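Local coordinates for caprin-2 (Danio rerio, PDB 4OUS), which probably acts in canonical Wnt signaling through its C1q domain, which assembles as a trimer of jelly-roll subunits, at residues 61-75 with 106-118. The protein carries 1 engineered substitution. Residues are numbered along the deposited sequence; the frame is centred on the assembly and turned at random.
Sequences KLAISVPLYINLMRN and DQVWLRLHRGAIY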
loop_
_atom_site.group_PDB
_atom_site.type_symbol
_atom_site.label_atom_id
_atom_site.label_comp_id
_atom_site.label_asym_id
_atom_site.label_seq_id
_atom_site.Cartn_x
_atom_site.Cartn_y
_atom_site.Cartn_z
ATOM N N LYS A 61 -14.168 -4.991 -2.087
ATOM C CA LYS A 61 -15.418 -5.591 -1.622
ATOM C C LYS A 61 -16.463 -5.674 -2.717
ATOM O O LYS A 61 -16.436 -4.897 -3.675
ATOM C CB LYS A 61 -15.992 -4.809 -0.439
ATOM C CG LYS A 61 -16.604 -3.455 -0.790
ATOM C CD LYS A 61 -16.988 -2.637 0.452
ATOM C CE LYS A 61 -18.026 -3.324 1.332
ATOM N NZ LYS A 61 -19.340 -3.459 0.652
ATOM N N LEU A 62 -17.389 -6.617 -2.565
ATOM C CA LEU A 62 -18.593 -6.626 -3.383
ATOM C C LEU A 62 -19.415 -5.379 -3.088
ATOM O O LEU A 62 -19.406 -4.846 -1.969
ATOM C CB LEU A 62 -19.442 -7.872 -3.123
ATOM C CG LEU A 62 -18.819 -9.229 -3.452
ATOM C CD1 LEU A 62 -19.869 -10.328 -3.370
ATOM C CD2 LEU A 62 -18.186 -9.206 -4.824
ATOM N N ALA A 63 -20.150 -4.941 -4.101
ATOM C CA ALA A 63 -21.021 -3.782 -3.987
ATOM C C ALA A 63 -22.338 -4.190 -3.338
ATOM O O ALA A 63 -23.390 -4.236 -3.986
ATOM C CB ALA A 63 -21.254 -3.153 -5.351
ATOM N N ILE A 64 -22.246 -4.512 -2.052
ATOM C CA ILE A 64 -23.386 -4.871 -1.225
ATOM C C ILE A 64 -23.335 -4.051 0.054
ATOM O O ILE A 64 -22.286 -3.507 0.411
ATOM C CB ILE A 64 -23.404 -6.373 -0.869
ATOM C CG1 ILE A 64 -22.156 -6.754 -0.067
ATOM C CG2 ILE A 64 -23.532 -7.227 -2.129
ATOM C CD1 ILE A 64 -22.143 -8.197 0.400
ATOM N N SER A 65 -24.468 -3.973 0.744
ATOM C CA SER A 65 -24.591 -3.186 1.967
ATOM C C SER A 65 -24.149 -3.977 3.196
ATOM O O SER A 65 -24.876 -4.074 4.184
ATOM C CB SER A 65 -26.032 -2.710 2.146
ATOM O OG SER A 65 -26.452 -1.942 1.031
ATOM N N VAL A 66 -22.970 -4.575 3.096
ATOM C CA VAL A 66 -22.275 -5.194 4.216
ATOM C C VAL A 66 -20.852 -4.659 4.169
ATOM O O VAL A 66 -20.212 -4.711 3.118
ATOM C CB VAL A 66 -22.260 -6.736 4.123
ATOM C CG1 VAL A 66 -21.543 -7.338 5.329
ATOM C CG2 VAL A 66 -23.672 -7.292 3.996
ATOM N N PRO A 67 -20.352 -4.123 5.286
ATOM C CA PRO A 67 -18.987 -3.599 5.281
ATOM C C PRO A 67 -17.961 -4.712 5.174
ATOM O O PRO A 67 -18.224 -5.855 5.560
ATOM C CB PRO A 67 -18.880 -2.897 6.633
ATOM C CG PRO A 67 -19.841 -3.655 7.502
ATOM C CD PRO A 67 -21.000 -3.941 6.595
ATOM N N LEU A 68 -16.789 -4.360 4.661
ATOM C CA LEU A 68 -15.677 -5.287 4.546
ATOM C C LEU A 68 -14.676 -5.058 5.671
ATOM O O LEU A 68 -14.171 -3.946 5.839
ATOM C CB LEU A 68 -14.995 -5.133 3.187
ATOM C CG LEU A 68 -13.841 -6.096 2.923
ATOM C CD1 LEU A 68 -14.353 -7.519 2.808
ATOM C CD2 LEU A 68 -13.053 -5.713 1.678
ATOM N N TYR A 69 -14.404 -6.107 6.441
ATOM C CA TYR A 69 -13.384 -6.107 7.485
ATOM C C TYR A 69 -12.392 -7.221 7.190
ATOM O O TYR A 69 -12.796 -8.387 7.096
ATOM C CB TYR A 69 -13.992 -6.361 8.861
ATOM C CG TYR A 69 -14.809 -5.263 9.489
ATOM C CD1 TYR A 69 -14.262 -4.471 10.497
ATOM C CD2 TYR A 69 -16.137 -5.044 9.129
ATOM C CE1 TYR A 69 -15.002 -3.486 11.113
ATOM C CE2 TYR A 69 -16.888 -4.059 9.749
ATOM C CZ TYR A 69 -16.314 -3.283 10.737
ATOM O OH TYR A 69 -17.046 -2.293 11.357
ATOM N N ILE A 70 -11.117 -6.868 7.071
ATOM C CA ILE A 70 -10.039 -7.816 6.825
ATOM C C ILE A 70 -9.042 -7.754 7.971
ATOM O O ILE A 70 -8.682 -6.658 8.412
ATOM C CB ILE A 70 -9.286 -7.490 5.511
ATOM C CG1 ILE A 70 -10.229 -7.434 4.309
ATOM C CG2 ILE A 70 -8.150 -8.469 5.272
ATOM C CD1 ILE A 70 -10.839 -8.762 3.946
ATOM N N ASN A 71 -8.576 -8.912 8.437
ATOM C CA ASN A 71 -7.466 -8.964 9.387
ATOM C C ASN A 71 -6.264 -9.659 8.765
ATOM O O ASN A 71 -6.405 -10.743 8.186
ATOM C CB ASN A 71 -7.825 -9.729 10.668
ATOM C CG ASN A 71 -9.146 -9.310 11.267
ATOM O OD1 ASN A 71 -10.101 -10.098 11.292
ATOM N ND2 ASN A 71 -9.209 -8.086 11.781
ATOM N N LEU A 72 -5.080 -9.073 8.929
ATOM C CA LEU A 72 -3.834 -9.786 8.681
ATOM C C LEU A 72 -3.483 -10.544 9.956
ATOM O O LEU A 72 -3.287 -9.934 11.011
ATOM C CB LEU A 72 -2.708 -8.830 8.299
ATOM C CG LEU A 72 -1.343 -9.481 8.057
ATOM C CD1 LEU A 72 -1.299 -10.248 6.750
ATOM C CD2 LEU A 72 -0.210 -8.448 8.130
ATOM N N MET A 73 -3.457 -11.864 9.851
ATOM C CA MET A 73 -3.242 -12.769 10.969
ATOM C C MET A 73 -1.828 -13.303 10.974
ATOM O O MET A 73 -1.275 -13.613 9.916
ATOM C CB MET A 73 -4.203 -13.954 10.887
ATOM C CG MET A 73 -5.664 -13.586 10.688
ATOM S SD MET A 73 -6.391 -12.727 12.106
ATOM C CE MET A 73 -6.299 -14.005 13.354
ATOM N N ARG A 74 -1.252 -13.443 12.162
ATOM C CA ARG A 74 -0.053 -14.249 12.330
ATOM C C ARG A 74 -0.420 -15.325 13.341
ATOM O O ARG A 74 -0.736 -15.026 14.498
ATOM C CB ARG A 74 1.143 -13.414 12.795
ATOM C CG ARG A 74 2.455 -14.184 12.845
ATOM C CD ARG A 74 2.702 -14.841 14.198
ATOM N NE ARG A 74 3.118 -13.888 15.221
ATOM C CZ ARG A 74 2.377 -13.505 16.256
ATOM N NH1 ARG A 74 2.887 -12.648 17.131
ATOM N NH2 ARG A 74 1.143 -13.963 16.423
ATOM N N ASN A 75 -0.399 -16.572 12.882
ATOM C CA ASN A 75 -0.964 -17.698 13.625
ATOM C C ASN A 75 -2.416 -17.350 13.986
ATOM O O ASN A 75 -3.225 -17.190 13.072
ATOM C CB ASN A 75 -0.073 -18.060 14.818
ATOM C CG ASN A 75 1.309 -18.513 14.362
ATOM O OD1 ASN A 75 1.465 -19.007 13.241
ATOM N ND2 ASN A 75 2.312 -18.339 15.212
ATOM N N ASP A 106 5.825 -20.089 11.620
ATOM C CA ASP A 106 4.717 -19.146 11.745
ATOM C C ASP A 106 3.937 -19.064 10.441
ATOM O O ASP A 106 4.507 -19.191 9.351
ATOM C CB ASP A 106 5.207 -17.742 12.104
ATOM C CG ASP A 106 5.589 -17.595 13.559
ATOM O OD1 ASP A 106 5.289 -18.501 14.366
ATOM O OD2 ASP A 106 6.180 -16.545 13.891
ATOM N N GLN A 107 2.637 -18.832 10.551
ATOM C CA GLN A 107 1.811 -18.671 9.364
ATOM C C GLN A 107 1.139 -17.310 9.330
ATOM O O GLN A 107 0.645 -16.821 10.349
ATOM C CB GLN A 107 0.785 -19.794 9.293
ATOM C CG GLN A 107 1.445 -21.140 9.022
ATOM C CD GLN A 107 0.452 -22.258 8.833
ATOM O OE1 GLN A 107 -0.539 -22.347 9.554
ATOM N NE2 GLN A 107 0.711 -23.124 7.861
ATOM N N VAL A 108 1.149 -16.690 8.157
ATOM C CA VAL A 108 0.556 -15.379 7.979
ATOM C C VAL A 108 -0.513 -15.509 6.898
ATOM O O VAL A 108 -0.288 -16.154 5.867
ATOM C CB VAL A 108 1.621 -14.326 7.607
ATOM C CG1 VAL A 108 0.979 -12.979 7.329
ATOM C CG2 VAL A 108 2.656 -14.205 8.723
ATOM N N TRP A 109 -1.684 -14.934 7.149
ATOM C CA TRP A 109 -2.840 -15.153 6.293
ATOM C C TRP A 109 -3.835 -14.023 6.491
ATOM O O TRP A 109 -3.736 -13.267 7.461
ATOM C CB TRP A 109 -3.487 -16.515 6.591
ATOM C CG TRP A 109 -3.812 -16.782 8.045
ATOM C CD1 TRP A 109 -2.922 -17.078 9.045
ATOM C CD2 TRP A 109 -5.114 -16.808 8.644
ATOM N NE1 TRP A 109 -3.593 -17.280 10.225
ATOM C CE2 TRP A 109 -4.938 -17.119 10.007
ATOM C CE3 TRP A 109 -6.409 -16.597 8.159
ATOM C CZ2 TRP A 109 -6.010 -17.220 10.894
ATOM C CZ3 TRP A 109 -7.474 -16.706 9.038
ATOM C CH2 TRP A 109 -7.267 -17.013 10.392
ATOM N N LEU A 110 -4.770 -13.887 5.556
ATOM C CA LEU A 110 -5.822 -12.891 5.669
ATOM C C LEU A 110 -7.135 -13.542 6.061
ATOM O O LEU A 110 -7.529 -14.578 5.512
ATOM C CB LEU A 110 -6.011 -12.129 4.362
ATOM C CG LEU A 110 -4.815 -11.329 3.852
ATOM C CD1 LEU A 110 -5.176 -10.637 2.550
ATOM C CD2 LEU A 110 -4.335 -10.318 4.866
ATOM N N ARG A 111 -7.807 -12.914 7.016
ATOM C CA ARG A 111 -9.112 -13.338 7.483
ATOM C C ARG A 111 -10.186 -12.373 6.998
ATOM O O ARG A 111 -10.065 -11.153 7.170
ATOM C CB ARG A 111 -9.138 -13.413 9.012
ATOM C CG ARG A 111 -10.439 -13.962 9.565
ATOM C CD ARG A 111 -10.359 -14.193 11.054
ATOM N NE ARG A 111 -10.359 -12.939 11.793
ATOM C CZ ARG A 111 -10.442 -12.873 13.117
ATOM N NH1 ARG A 111 -10.520 -13.988 13.832
ATOM N NH2 ARG A 111 -10.451 -11.696 13.727
ATOM N N LEU A 112 -11.239 -12.933 6.407
ATOM C CA LEU A 112 -12.440 -12.193 6.084
ATOM C C LEU A 112 -13.302 -12.170 7.331
ATOM O O LEU A 112 -13.962 -13.156 7.652
ATOM C CB LEU A 112 -13.176 -12.837 4.910
ATOM C CG LEU A 112 -14.463 -12.150 4.473
ATOM C CD1 LEU A 112 -14.213 -10.707 4.083
ATOM C CD2 LEU A 112 -15.104 -12.914 3.325
ATOM N N HIS A 113 -13.234 -11.086 8.086
ATOM C CA HIS A 113 -14.010 -10.992 9.311
ATOM C C HIS A 113 -15.496 -10.844 8.979
ATOM O O HIS A 113 -16.316 -11.642 9.430
ATOM C CB HIS A 113 -13.509 -9.833 10.167
ATOM C CG HIS A 113 -14.405 -9.517 11.318
ATOM N ND1 HIS A 113 -14.686 -10.428 12.314
ATOM C CD2 HIS A 113 -15.111 -8.402 11.614
ATOM C CE1 HIS A 113 -15.521 -9.879 13.181
ATOM N NE2 HIS A 113 -15.789 -8.649 12.783
ATOM N N ARG A 114 -15.818 -9.834 8.172
ATOM C CA ARG A 114 -17.166 -9.590 7.667
ATOM C C ARG A 114 -17.068 -9.072 6.247
ATOM O O ARG A 114 -16.046 -8.503 5.858
ATOM C CB ARG A 114 -17.921 -8.576 8.536
ATOM C CG ARG A 114 -18.250 -9.055 9.948
ATOM C CD ARG A 114 -19.142 -8.057 10.698
ATOM N NE ARG A 114 -20.394 -7.851 9.968
ATOM C CZ ARG A 114 -21.019 -6.684 9.823
ATOM N NH1 ARG A 114 -20.541 -5.582 10.388
ATOM N NH2 ARG A 114 -22.121 -6.624 9.093
ATOM N N GLY A 115 -18.145 -9.245 5.488
ATOM C CA GLY A 115 -18.216 -8.730 4.138
ATOM C C GLY A 115 -17.966 -9.803 3.104
ATOM O O GLY A 115 -17.963 -11.001 3.408
ATOM N N ALA A 116 -17.774 -9.367 1.867
ATOM C CA ALA A 116 -17.581 -10.269 0.744
ATOM C C ALA A 116 -16.608 -9.628 -0.233
ATOM O O ALA A 116 -16.569 -8.401 -0.367
ATOM C CB ALA A 116 -18.907 -10.585 0.063
ATOM N N ILE A 117 -15.828 -10.468 -0.907
ATOM C CA ILE A 117 -14.704 -10.036 -1.728
ATOM C C ILE A 117 -14.960 -10.208 -3.219
ATOM O O ILE A 117 -15.451 -11.250 -3.652
ATOM C CB ILE A 117 -13.434 -10.831 -1.345
ATOM C CG1 ILE A 117 -13.108 -10.600 0.133
ATOM C CG2 ILE A 117 -12.258 -10.482 -2.258
ATOM C CD1 ILE A 117 -11.951 -11.424 0.656
ATOM N N TYR A 118 -14.594 -9.191 -3.995
ATOM C CA TYR A 118 -14.662 -9.237 -5.441
ATOM C C TYR A 118 -13.442 -9.903 -6.055
ATOM O O TYR A 118 -12.300 -9.487 -5.811
ATOM C CB TYR A 118 -14.791 -7.819 -6.001
ATOM C CG TYR A 118 -15.018 -7.794 -7.489
ATOM C CD1 TYR A 118 -16.289 -7.979 -8.013
ATOM C CD2 TYR A 118 -13.963 -7.609 -8.375
ATOM C CE1 TYR A 118 -16.508 -7.971 -9.377
ATOM C CE2 TYR A 118 -14.173 -7.600 -9.740
ATOM C CZ TYR A 118 -15.444 -7.779 -10.235
ATOM O OH TYR A 118 -15.657 -7.767 -11.596
HETATM O O HOH W 1 -18.822 -6.581 1.528
HETATM O O HOH W 2 6.003 -14.148 14.938
#
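Asn71 and Arg111 face each other in a hydrogen-bonded pair of the antiparallel strands 68-74 and 107-114. Their backbones exchange two bonds, and their side chains lie alongside. Asn71 OD1 takes two donors from one face of its amide, Arg111 NE and Arg111 NH2, each at 2.9 Å. It lies in the guanidinium plane, while Met73 SD sits over one face of that group. Asn71 ND2 is satisfied by Ser81.

Next along, Met73 CB packs 3.5 Å from the centroid of the Trp109 five-membered ring, a CH-pi contact. Trp109 CG lies between its backbone N and carbonyl carbon (chi1 52°), which turns a face of the indole to Met73 CB and its NE1 edge to Asn75 O. Trp109 NE1 gives its hydrogen to a lone pair of Asn75 O at 2.9 Å. With an alanine in place of Trp109, Asn75 O would probably lose this donor and Met73 CB the ring it lies over.

Asn75 closes the strand end. Its OD1 accepts from Gln107 N at 2.9 Å, and its ND2 donates to Asp106 OD1. Water 2 joins Arg74 NE to Asp106 OD2, which also accepts from Phe103 N; Arg74 has its salt bridge with Glu77.

At the start of strand 68-74, a classic bulge sets both His113 and Arg114 opposite Tyr69. Tyr69 N donates to Arg114 O, and His113 N to Tyr69 O. His113 and Tyr69 form an offset edge-to-face pair, planes at 85°; Asp22 takes His113 ND1. Beyond, Leu62 N donates to Ala116 O, water 1 joins Val66 O to Ala116 N, and Lys61 NZ donates to Leu62 O and Val66 O.

Ile70, Leu72, Val108 and Leu110 fill the jelly-roll interior; on the other face Asn71, Arg111 and His113 have polar partners within the chain and also pack against Trp122 of a neighbouring subunit.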